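Local coordinates for esterase (Thermotoga maritima, PDB 3DOH), which is a thermostable esterase, probably hydrolysing carboxylic ester bonds, that joins an alpha/beta-hydrolase domain to an immunoglobulin-like domain, at residues 117-121 with 122-126; 199-202 with 203-207; 276-279 with 280-284; 189-192 with 193-197. All blocks are in the same frame, centred on the assembly; numbering follows the deposited sequence.

Interaction 1: residues 117-121 with 122-126; sequences PIFDV and DGNEV
The side chain of I118 overlaps that of V126: I118 CG1 runs alongside the valine, 3.9 Å from V126 CB. The isoleucine's first torsion of 53° places CG1 between its own backbone N and carbonyl carbon, and that is the branch which meets the valine. Y29 of strand 19-29 touches both residues, and I33 also touches I118.

Between the same two residues the backbone makes two bonds of opposite direction. I118 N donates to V126 O at 3.0 Å, and V126 N returns the bond to I118 O at 2.9 Å; each donor lies in the carbonyl plane. V126 O also accepts from Q114 NE2, so two donors grip it.

P117 runs alongside E125, its CB 3.4 Å from E125 OE1, and the proline also packs on Y53 of the second subunit. F119 and N124 meet at a slant, ring and amide planes 62° apart, while F119 CA directs a C-H at N124 O from 3.5 Å. At the far end D122 N hydrogen-bonds to D120 OD1, although the position of that oxygen is less certain. The turn around D122 is exposed, whereas I118 is buried against Y29 and I33.

The whole is a chain reversal of hairpin type, closed by a single antiparallel bridge, the hydrogen-bonded pair I118-V126, in the loop that joins strands 110-114 and 129-139 at the edge of the Ig-like domain.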
loop_
_atom_site.group_PDB
_atom_site.type_symbol
_atom_site.label_atom_id
_atom_site.label_comp_id
_atom_site.label_asym_id
_atom_site.label_seq_id
_atom_site.Cartn_x
_atom_site.Cartn_y
_atom_site.Cartn_z
ATOM N N PRO A 117 1.632 -32.037 14.076
ATOM C CA PRO A 117 0.998 -32.788 15.142
ATOM C C PRO A 117 0.267 -31.801 16.040
ATOM O O PRO A 117 0.539 -30.615 15.955
ATOM C CB PRO A 117 2.192 -33.438 15.856
ATOM C CG PRO A 117 3.294 -33.443 14.836
ATOM C CD PRO A 117 3.098 -32.146 14.130
ATOM N N ILE A 118 -0.678 -32.265 16.853
ATOM C CA ILE A 118 -1.362 -31.383 17.814
ATOM C C ILE A 118 -1.518 -32.035 19.182
ATOM O O ILE A 118 -1.549 -33.276 19.311
ATOM C CB ILE A 118 -2.748 -30.905 17.347
ATOM C CG1 ILE A 118 -3.609 -32.115 16.953
ATOM C CG2 ILE A 118 -2.622 -29.865 16.247
ATOM C CD1 ILE A 118 -5.130 -31.930 17.185
ATOM N N PHE A 119 -1.614 -31.185 20.200
ATOM C CA PHE A 119 -1.667 -31.673 21.564
ATOM C C PHE A 119 -3.095 -32.126 21.876
ATOM O O PHE A 119 -4.049 -31.436 21.507
ATOM C CB PHE A 119 -1.156 -30.599 22.549
ATOM C CG PHE A 119 0.361 -30.427 22.536
ATOM C CD1 PHE A 119 1.204 -31.418 23.085
ATOM C CD2 PHE A 119 0.955 -29.280 21.967
ATOM C CE1 PHE A 119 2.607 -31.271 23.074
ATOM C CE2 PHE A 119 2.361 -29.111 21.944
ATOM C CZ PHE A 119 3.187 -30.107 22.504
ATOM N N ASP A 120 -3.253 -33.294 22.502
ATOM C CA ASP A 120 -4.571 -33.663 23.060
ATOM C C ASP A 120 -4.619 -33.682 24.614
ATOM O O ASP A 120 -3.581 -33.531 25.296
ATOM C CB ASP A 120 -5.137 -34.944 22.416
ATOM C CG ASP A 120 -4.889 -36.183 23.244
ATOM O OD1 ASP A 120 -4.077 -36.103 24.185
ATOM O OD2 ASP A 120 -5.511 -37.235 22.958
ATOM N N VAL A 121 -5.823 -33.886 25.150
ATOM C CA VAL A 121 -6.068 -33.782 26.595
ATOM C C VAL A 121 -5.436 -34.914 27.410
ATOM O O VAL A 121 -5.224 -34.768 28.622
ATOM C CB VAL A 121 -7.593 -33.665 26.937
ATOM C CG1 VAL A 121 -8.271 -32.647 26.009
ATOM C CG2 VAL A 121 -8.307 -35.031 26.875
ATOM N N ASP A 122 -4.959 -35.946 26.710
ATOM C CA ASP A 122 -4.731 -37.272 27.290
ATOM C C ASP A 122 -3.292 -37.699 27.660
ATOM O O ASP A 122 -3.124 -38.577 28.507
ATOM C CB ASP A 122 -5.397 -38.353 26.434
ATOM C CG ASP A 122 -4.394 -39.169 25.642
ATOM O OD1 ASP A 122 -4.613 -40.387 25.480
ATOM O OD2 ASP A 122 -3.388 -38.590 25.180
ATOM N N GLY A 123 -2.262 -37.104 27.054
ATOM C CA GLY A 123 -2.225 -36.825 25.610
ATOM C C GLY A 123 -1.212 -37.742 24.884
ATOM O O GLY A 123 -1.461 -38.929 24.696
ATOM N N ASN A 124 -0.113 -37.200 24.377
ATOM C CA ASN A 124 -0.019 -35.777 24.036
ATOM C C ASN A 124 0.107 -35.430 22.527
ATOM O O ASN A 124 0.492 -34.290 22.211
ATOM C CB ASN A 124 1.068 -35.055 24.862
ATOM C CG ASN A 124 0.475 -33.979 25.791
ATOM O OD1 ASN A 124 -0.690 -34.061 26.213
ATOM N ND2 ASN A 124 1.277 -32.963 26.098
ATOM N N GLU A 125 -0.232 -36.363 21.611
ATOM C CA GLU A 125 -0.047 -36.107 20.139
ATOM C C GLU A 125 -0.942 -36.820 19.107
ATOM O O GLU A 125 -0.860 -38.051 18.934
ATOM C CB GLU A 125 1.425 -36.264 19.708
ATOM C CG GLU A 125 2.340 -35.150 20.242
ATOM C CD GLU A 125 3.269 -34.553 19.187
ATOM O OE1 GLU A 125 3.293 -33.291 19.093
ATOM O OE2 GLU A 125 3.965 -35.332 18.462
ATOM N N VAL A 126 -1.771 -36.028 18.410
ATOM C CA VAL A 126 -2.509 -36.522 17.227
ATOM C C VAL A 126 -1.685 -36.185 15.980
ATOM O O VAL A 126 -1.235 -35.058 15.814
ATOM C CB VAL A 126 -3.948 -35.953 17.100
ATOM C CG1 VAL A 126 -4.723 -36.707 16.008
ATOM C CG2 VAL A 126 -4.699 -36.031 18.433
#

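Interaction 2: residues 199-202 with 203-207; sequences GAVV and WAQPR. With SO4 (sulfate ion), chain D.
W203 NE1 donates a hydrogen bond to G199 O at 2.7 Å, with the acceptor close to the indole plane but the bond bent to 130°. At the other end of the stretch R207 grips a sulfate, probably from the crystallisation liquor, with two nearly straight bonds, NH1 to O1 at 2.9 Å and NH2 to O3 at 2.8 Å, so that the anion sits against the guanidinium edge. This pair belongs to a subunit interface: K348 N of the third subunit also binds the sulfate, and E345 O of that subunit accepts from R207 NE.

Between these ends the backbone makes tight turns. Q205 N reaches V202 O at 3.0 Å from above the carbonyl plane, and A204 N donates to V201 O, though the placing of A204 N is less sure.

Packing centres on the indole. V202 CG1 lies over one face, 3.5 Å from the centroid of the five-membered ring and only 8° off its normal, a CH-pi contact. Its first torsion of 62° turns that methyl toward the indole. I372, L375 and F376 of helix 369-376 also touch the tryptophan. Replacing the indole by an alanine here would probably leave G199 O without its NE1 donor, open a gap beside L375 and F376 and take the ring face from V202 CG1.

The arrangement is a short 3-10 segment leading through Q205, at the N-cap position, into helix 206-209 of the alpha/beta-hydrolase domain.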
loop_
_atom_site.group_PDB
_atom_site.type_symbol
_atom_site.label_atom_id
_atom_site.label_comp_id
_atom_site.label_asym_id
_atom_site.label_seq_id
_atom_site.Cartn_x
_atom_site.Cartn_y
_atom_site.Cartn_z
ATOM N N GLY A 199 -33.915 -14.895 2.350
ATOM C CA GLY A 199 -35.375 -14.703 2.203
ATOM C C GLY A 199 -36.264 -15.601 3.035
ATOM O O GLY A 199 -37.328 -15.171 3.521
ATOM N N ALA A 200 -35.840 -16.852 3.212
ATOM C CA ALA A 200 -36.655 -17.822 3.953
ATOM C C ALA A 200 -36.171 -17.884 5.395
ATOM O O ALA A 200 -36.933 -17.919 6.341
ATOM C CB ALA A 200 -36.566 -19.206 3.305
ATOM N N VAL A 201 -34.864 -17.838 5.516
ATOM C CA VAL A 201 -34.153 -18.264 6.673
ATOM C C VAL A 201 -34.107 -17.189 7.770
ATOM O O VAL A 201 -34.090 -17.492 8.967
ATOM C CB VAL A 201 -32.761 -18.658 6.133
ATOM C CG1 VAL A 201 -31.635 -17.869 6.748
ATOM C CG2 VAL A 201 -32.590 -20.168 6.059
ATOM N N VAL A 202 -34.136 -15.925 7.384
ATOM C CA VAL A 202 -34.081 -14.835 8.380
ATOM C C VAL A 202 -35.208 -15.031 9.408
ATOM O O VAL A 202 -34.974 -14.961 10.616
ATOM C CB VAL A 202 -34.096 -13.421 7.701
ATOM C CG1 VAL A 202 -35.389 -13.192 6.900
ATOM C CG2 VAL A 202 -33.868 -12.330 8.717
ATOM N N TRP A 203 -36.405 -15.356 8.916
ATOM C CA TRP A 203 -37.540 -15.508 9.785
ATOM C C TRP A 203 -37.294 -16.670 10.721
ATOM O O TRP A 203 -37.933 -16.805 11.739
ATOM C CB TRP A 203 -38.778 -15.723 8.964
ATOM C CG TRP A 203 -38.812 -14.790 7.743
ATOM C CD1 TRP A 203 -38.500 -15.123 6.444
ATOM C CD2 TRP A 203 -39.155 -13.397 7.730
ATOM N NE1 TRP A 203 -38.626 -14.019 5.638
ATOM C CE2 TRP A 203 -39.025 -12.948 6.403
ATOM C CE3 TRP A 203 -39.534 -12.481 8.719
ATOM C CZ2 TRP A 203 -39.280 -11.618 6.035
ATOM C CZ3 TRP A 203 -39.796 -11.165 8.357
ATOM C CH2 TRP A 203 -39.661 -10.746 7.031
ATOM N N ALA A 204 -36.308 -17.486 10.399
ATOM C CA ALA A 204 -36.126 -18.710 11.148
ATOM C C ALA A 204 -34.963 -18.605 12.106
ATOM O O ALA A 204 -34.754 -19.503 12.919
ATOM C CB ALA A 204 -35.979 -19.913 10.197
ATOM N N GLN A 205 -34.232 -17.501 12.041
ATOM C CA GLN A 205 -33.148 -17.238 13.003
ATOM C C GLN A 205 -33.639 -17.174 14.457
ATOM O O GLN A 205 -34.666 -16.583 14.717
ATOM C CB GLN A 205 -32.378 -15.980 12.580
ATOM C CG GLN A 205 -31.322 -16.279 11.457
ATOM C CD GLN A 205 -30.730 -15.026 10.834
ATOM O OE1 GLN A 205 -30.026 -15.110 9.813
ATOM N NE2 GLN A 205 -31.006 -13.836 11.435
ATOM N N PRO A 206 -32.979 -17.876 15.401
ATOM C CA PRO A 206 -33.272 -17.657 16.844
ATOM C C PRO A 206 -33.542 -16.218 17.301
ATOM O O PRO A 206 -34.528 -15.987 18.000
ATOM C CB PRO A 206 -32.051 -18.243 17.534
ATOM C CG PRO A 206 -31.709 -19.399 16.641
ATOM C CD PRO A 206 -31.986 -18.957 15.224
ATOM N N ARG A 207 -32.751 -15.242 16.876
ATOM C CA ARG A 207 -33.013 -13.830 17.310
ATOM C C ARG A 207 -34.462 -13.372 17.086
ATOM O O ARG A 207 -35.003 -12.582 17.876
ATOM C CB ARG A 207 -32.027 -12.827 16.674
ATOM C CG ARG A 207 -32.064 -12.770 15.132
ATOM C CD ARG A 207 -31.046 -11.791 14.554
ATOM N NE ARG A 207 -29.792 -11.988 15.250
ATOM C CZ ARG A 207 -28.849 -12.827 14.829
ATOM N NH1 ARG A 207 -29.044 -13.499 13.687
ATOM N NH2 ARG A 207 -27.713 -12.981 15.529
HETATM S S SO4 D . -25.928 -15.698 13.332
HETATM O O1 SO4 D . -27.067 -15.273 12.469
HETATM O O2 SO4 D . -25.972 -17.036 13.895
HETATM O O3 SO4 D . -25.776 -14.724 14.419
HETATM O O4 SO4 D . -24.738 -15.781 12.491
#

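Interaction 3: residues 276-279 with 280-284; sequences GTWT and AIMEF
The indole of W278 is approached at a slant by two apolar ends from one turn further along the helix. I281 CD1 comes to 4.1 Å from W278 CE3, and M282 CE stands at 4.3 Å from the same carbon. I281 lies alongside the indole; the methionine is extended beyond CG, chi2 171°, and this carries its terminal methyl to the ring. P293, I311 and V313, from two strands of the central sheet, also touch the indole.

All of this rides on a regular alpha-helical ladder. A280 N donates to G276 O at 2.8 Å, I281 N to T277 O at 3.1 Å, M282 N to W278 O and E283 N to T279 O. Helix 272-283 is the crossover of a beta-alpha-beta unit between strands 264-270 and 290-294, and it follows what is probably the nucleophile elbow of an alpha/beta hydrolase. T277 faces that elbow, its OG1 hydrogen-bonded to G273 O.

One turn apart, T279 and E283 also meet, T279 CG2 4.0 Å from E283 CG. The methyl of the threonine lies anti to its backbone N, leaving OG1 to bond with F238 O and Y275 O. E283 OE2 forms a salt bridge with K302. One residue later F284 departs from helical angles, its N making only a weak bond to A280 O.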
loop_
_atom_site.group_PDB
_atom_site.type_symbol
_atom_site.label_atom_id
_atom_site.label_comp_id
_atom_site.label_asym_id
_atom_site.label_seq_id
_atom_site.Cartn_x
_atom_site.Cartn_y
_atom_site.Cartn_z
ATOM N N GLY A 276 -44.475 -12.267 -8.036
ATOM C CA GLY A 276 -45.240 -13.318 -7.368
ATOM C C GLY A 276 -46.042 -12.808 -6.191
ATOM O O GLY A 276 -47.244 -13.127 -6.059
ATOM N N THR A 277 -45.383 -12.011 -5.346
ATOM C CA THR A 277 -45.982 -11.433 -4.154
ATOM C C THR A 277 -47.082 -10.476 -4.566
ATOM O O THR A 277 -48.191 -10.552 -4.030
ATOM C CB THR A 277 -44.903 -10.751 -3.241
ATOM O OG1 THR A 277 -43.936 -11.735 -2.879
ATOM C CG2 THR A 277 -45.504 -10.121 -1.956
ATOM N N TRP A 278 -46.800 -9.575 -5.505
ATOM C CA TRP A 278 -47.829 -8.595 -5.910
ATOM C C TRP A 278 -49.052 -9.330 -6.437
ATOM O O TRP A 278 -50.180 -8.919 -6.138
ATOM C CB TRP A 278 -47.343 -7.663 -7.009
ATOM C CG TRP A 278 -46.497 -6.561 -6.539
ATOM C CD1 TRP A 278 -45.168 -6.358 -6.843
ATOM C CD2 TRP A 278 -46.895 -5.454 -5.692
ATOM N NE1 TRP A 278 -44.730 -5.215 -6.234
ATOM C CE2 TRP A 278 -45.757 -4.636 -5.522
ATOM C CE3 TRP A 278 -48.100 -5.088 -5.051
ATOM C CZ2 TRP A 278 -45.780 -3.465 -4.745
ATOM C CZ3 TRP A 278 -48.124 -3.918 -4.271
ATOM C CH2 TRP A 278 -46.971 -3.121 -4.130
ATOM N N THR A 279 -48.816 -10.393 -7.235
ATOM C CA THR A 279 -49.876 -11.137 -7.896
ATOM C C THR A 279 -50.717 -11.875 -6.862
ATOM O O THR A 279 -51.945 -11.782 -6.874
ATOM C CB THR A 279 -49.311 -12.104 -8.988
ATOM O OG1 THR A 279 -48.668 -11.347 -10.038
ATOM C CG2 THR A 279 -50.427 -12.992 -9.601
ATOM N N ALA A 280 -50.039 -12.596 -5.967
ATOM C CA ALA A 280 -50.673 -13.297 -4.834
ATOM C C ALA A 280 -51.638 -12.461 -4.012
ATOM O O ALA A 280 -52.756 -12.882 -3.741
ATOM C CB ALA A 280 -49.633 -13.878 -3.929
ATOM N N ILE A 281 -51.207 -11.291 -3.578
ATOM C CA ILE A 281 -52.066 -10.502 -2.705
ATOM C C ILE A 281 -53.210 -9.877 -3.481
ATOM O O ILE A 281 -54.279 -9.697 -2.948
ATOM C CB ILE A 281 -51.284 -9.415 -1.904
ATOM C CG1 ILE A 281 -50.534 -8.460 -2.844
ATOM C CG2 ILE A 281 -50.393 -10.060 -0.819
ATOM C CD1 ILE A 281 -50.032 -7.257 -2.186
ATOM N N MET A 282 -52.988 -9.546 -4.736
ATOM C CA MET A 282 -54.004 -8.924 -5.551
ATOM C C MET A 282 -55.063 -9.956 -5.967
ATOM O O MET A 282 -56.265 -9.644 -6.070
ATOM C CB MET A 282 -53.355 -8.296 -6.782
ATOM C CG MET A 282 -53.039 -6.812 -6.670
ATOM S SD MET A 282 -52.052 -6.331 -8.083
ATOM C CE MET A 282 -51.486 -4.706 -7.602
ATOM N N GLU A 283 -54.625 -11.191 -6.203
ATOM C CA GLU A 283 -55.559 -12.261 -6.610
ATOM C C GLU A 283 -56.191 -13.005 -5.438
ATOM O O GLU A 283 -57.136 -13.761 -5.642
ATOM C CB GLU A 283 -54.879 -13.258 -7.542
ATOM C CG GLU A 283 -54.382 -12.671 -8.860
ATOM C CD GLU A 283 -55.443 -11.883 -9.619
ATOM O OE1 GLU A 283 -56.625 -12.290 -9.671
ATOM O OE2 GLU A 283 -55.096 -10.837 -10.190
ATOM N N PHE A 284 -55.665 -12.788 -4.236
ATOM C CA PHE A 284 -56.183 -13.439 -3.037
ATOM C C PHE A 284 -56.133 -12.495 -1.839
ATOM O O PHE A 284 -55.524 -12.805 -0.817
ATOM C CB PHE A 284 -55.392 -14.713 -2.736
ATOM C CG PHE A 284 -55.500 -15.762 -3.805
ATOM C CD1 PHE A 284 -56.628 -16.559 -3.900
ATOM C CD2 PHE A 284 -54.474 -15.951 -4.715
ATOM C CE1 PHE A 284 -56.731 -17.525 -4.884
ATOM C CE2 PHE A 284 -54.571 -16.915 -5.701
ATOM C CZ PHE A 284 -55.700 -17.704 -5.785
#

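Interaction 4: residues 189-192 with 193-197; sequences DNYL and QVAGN
N190 and Q193 set their amides almost in one plane, 3° apart, and join edge to edge. Q193 NE2 donates to N190 OD1 at 2.9 Å, in the carbonyl plane of the asparagine and at 159° about the hydrogen. The glutamine can do this because its chain folds back at chi2, -81°, bringing the amide back to N190. A218 O takes a further bond from the same NE2, while N190 ND2 is held by Y160 O, so both amides are fixed in rotation. A leucine in place of Q193 would be likely to leave N190 OD1 and A218 O without their shared donor and hold the asparagine amide less firmly, by its ND2 bonding alone.

The turn itself is an Asx motif: D189 OD2 accepts from L192 N at 3.1 Å, the donor approaching from above the carboxylate plane, and the chain leads into the short, weakly bonded helix 192-195 of the hydrolase domain. L192 O then takes two bonds, from A195 N at 3.0 Å and from G196 N at 2.9 Å, the latter nearly along the direction of its carbonyl. V194 N bonds to Y191 O.

Y191 lies against A195. Its CG is anti to the backbone N, chi1 -163°, and this brings the ring to the alanine, whose CB is 3.6 Å from Y191 CE2. H138 meets the ring edge-to-face, and the phenol OH hydrogen-bonds to E20 OE2 from the Ig-like domain.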
loop_
_atom_site.group_PDB
_atom_site.type_symbol
_atom_site.label_atom_id
_atom_site.label_comp_id
_atom_site.label_asym_id
_atom_site.label_seq_id
_atom_site.Cartn_x
_atom_site.Cartn_y
_atom_site.Cartn_z
ATOM N N ASP A 189 -34.809 -29.206 -6.896
ATOM C CA ASP A 189 -33.986 -29.777 -5.861
ATOM C C ASP A 189 -34.501 -29.481 -4.457
ATOM O O ASP A 189 -34.044 -30.095 -3.477
ATOM C CB ASP A 189 -32.544 -29.236 -5.994
ATOM C CG ASP A 189 -32.453 -27.679 -5.827
ATOM O OD1 ASP A 189 -33.358 -26.950 -6.262
ATOM O OD2 ASP A 189 -31.465 -27.162 -5.265
ATOM N N ASN A 190 -35.418 -28.529 -4.336
ATOM C CA ASN A 190 -35.917 -28.126 -3.033
ATOM C C ASN A 190 -34.836 -27.531 -2.089
ATOM O O ASN A 190 -34.964 -27.594 -0.853
ATOM C CB ASN A 190 -36.619 -29.305 -2.349
ATOM C CG ASN A 190 -37.805 -28.871 -1.523
ATOM O OD1 ASN A 190 -38.073 -27.678 -1.393
ATOM N ND2 ASN A 190 -38.529 -29.826 -0.956
ATOM N N TYR A 191 -33.775 -26.965 -2.647
ATOM C CA TYR A 191 -32.710 -26.428 -1.802
ATOM C C TYR A 191 -32.430 -24.973 -2.140
ATOM O O TYR A 191 -32.419 -24.100 -1.271
ATOM C CB TYR A 191 -31.434 -27.259 -1.958
ATOM C CG TYR A 191 -30.422 -27.041 -0.855
ATOM C CD1 TYR A 191 -30.355 -27.903 0.232
ATOM C CD2 TYR A 191 -29.535 -25.975 -0.901
ATOM C CE1 TYR A 191 -29.432 -27.709 1.242
ATOM C CE2 TYR A 191 -28.608 -25.772 0.104
ATOM C CZ TYR A 191 -28.562 -26.642 1.173
ATOM O OH TYR A 191 -27.641 -26.444 2.177
ATOM N N LEU A 192 -32.204 -24.734 -3.422
ATOM C CA LEU A 192 -31.956 -23.396 -3.971
ATOM C C LEU A 192 -32.723 -22.255 -3.329
ATOM O O LEU A 192 -32.116 -21.229 -2.998
ATOM C CB LEU A 192 -32.239 -23.401 -5.458
ATOM C CG LEU A 192 -31.028 -23.196 -6.361
ATOM C CD1 LEU A 192 -29.660 -23.449 -5.685
ATOM C CD2 LEU A 192 -31.216 -24.058 -7.585
ATOM N N GLN A 193 -34.027 -22.450 -3.124
ATOM C CA GLN A 193 -34.944 -21.338 -2.800
ATOM C C GLN A 193 -34.808 -20.909 -1.349
ATOM O O GLN A 193 -35.368 -19.886 -0.890
ATOM C CB GLN A 193 -36.407 -21.676 -3.184
ATOM C CG GLN A 193 -37.222 -22.486 -2.183
ATOM C CD GLN A 193 -36.941 -23.976 -2.250
ATOM O OE1 GLN A 193 -35.954 -24.407 -2.860
ATOM N NE2 GLN A 193 -37.808 -24.777 -1.624
ATOM N N VAL A 194 -34.015 -21.697 -0.645
ATOM C CA VAL A 194 -33.817 -21.514 0.753
ATOM C C VAL A 194 -32.330 -21.154 0.976
ATOM O O VAL A 194 -31.933 -20.773 2.068
ATOM C CB VAL A 194 -34.353 -22.805 1.479
ATOM C CG1 VAL A 194 -33.286 -23.568 2.246
ATOM C CG2 VAL A 194 -35.595 -22.512 2.314
ATOM N N ALA A 195 -31.514 -21.230 -0.062
ATOM C CA ALA A 195 -30.102 -21.042 0.113
ATOM C C ALA A 195 -29.563 -19.854 -0.689
ATOM O O ALA A 195 -28.489 -19.317 -0.400
ATOM C CB ALA A 195 -29.386 -22.284 -0.272
ATOM N N GLY A 196 -30.308 -19.436 -1.697
ATOM C CA GLY A 196 -29.835 -18.375 -2.582
ATOM C C GLY A 196 -29.718 -17.016 -1.920
ATOM O O GLY A 196 -28.896 -16.217 -2.333
ATOM N N ASN A 197 -30.516 -16.761 -0.879
ATOM C CA ASN A 197 -30.478 -15.505 -0.092
ATOM C C ASN A 197 -31.160 -15.719 1.282
ATOM O O ASN A 197 -31.552 -16.839 1.583
ATOM C CB ASN A 197 -31.140 -14.387 -0.878
ATOM C CG ASN A 197 -32.457 -14.822 -1.471
ATOM O OD1 ASN A 197 -32.686 -14.691 -2.688
ATOM N ND2 ASN A 197 -33.350 -15.345 -0.616
#

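Overall arrangement
Along the chain the order is interaction 1, then 4, 2 and 3. Interaction 1 belongs to the Ig-like domain and is remote from the rest: its centre lies about 40 Å from that of interaction 4 and about 60 Å from that of interaction 3, across the centre of the chain. The other three share the alpha/beta-hydrolase domain. Interactions 4 and 2 follow closely and touch, A200 CB resting 3.6 Å from V194 CG2, so the loop leading to helix 206-209 packs on helix 192-195. Interaction 3, on helix 272-283, stands apart, its centre about 22 to 23 Å from theirs. The set samples both domains, with Y191 of interaction 4 hydrogen-bonded to E20 of the Ig-like domain.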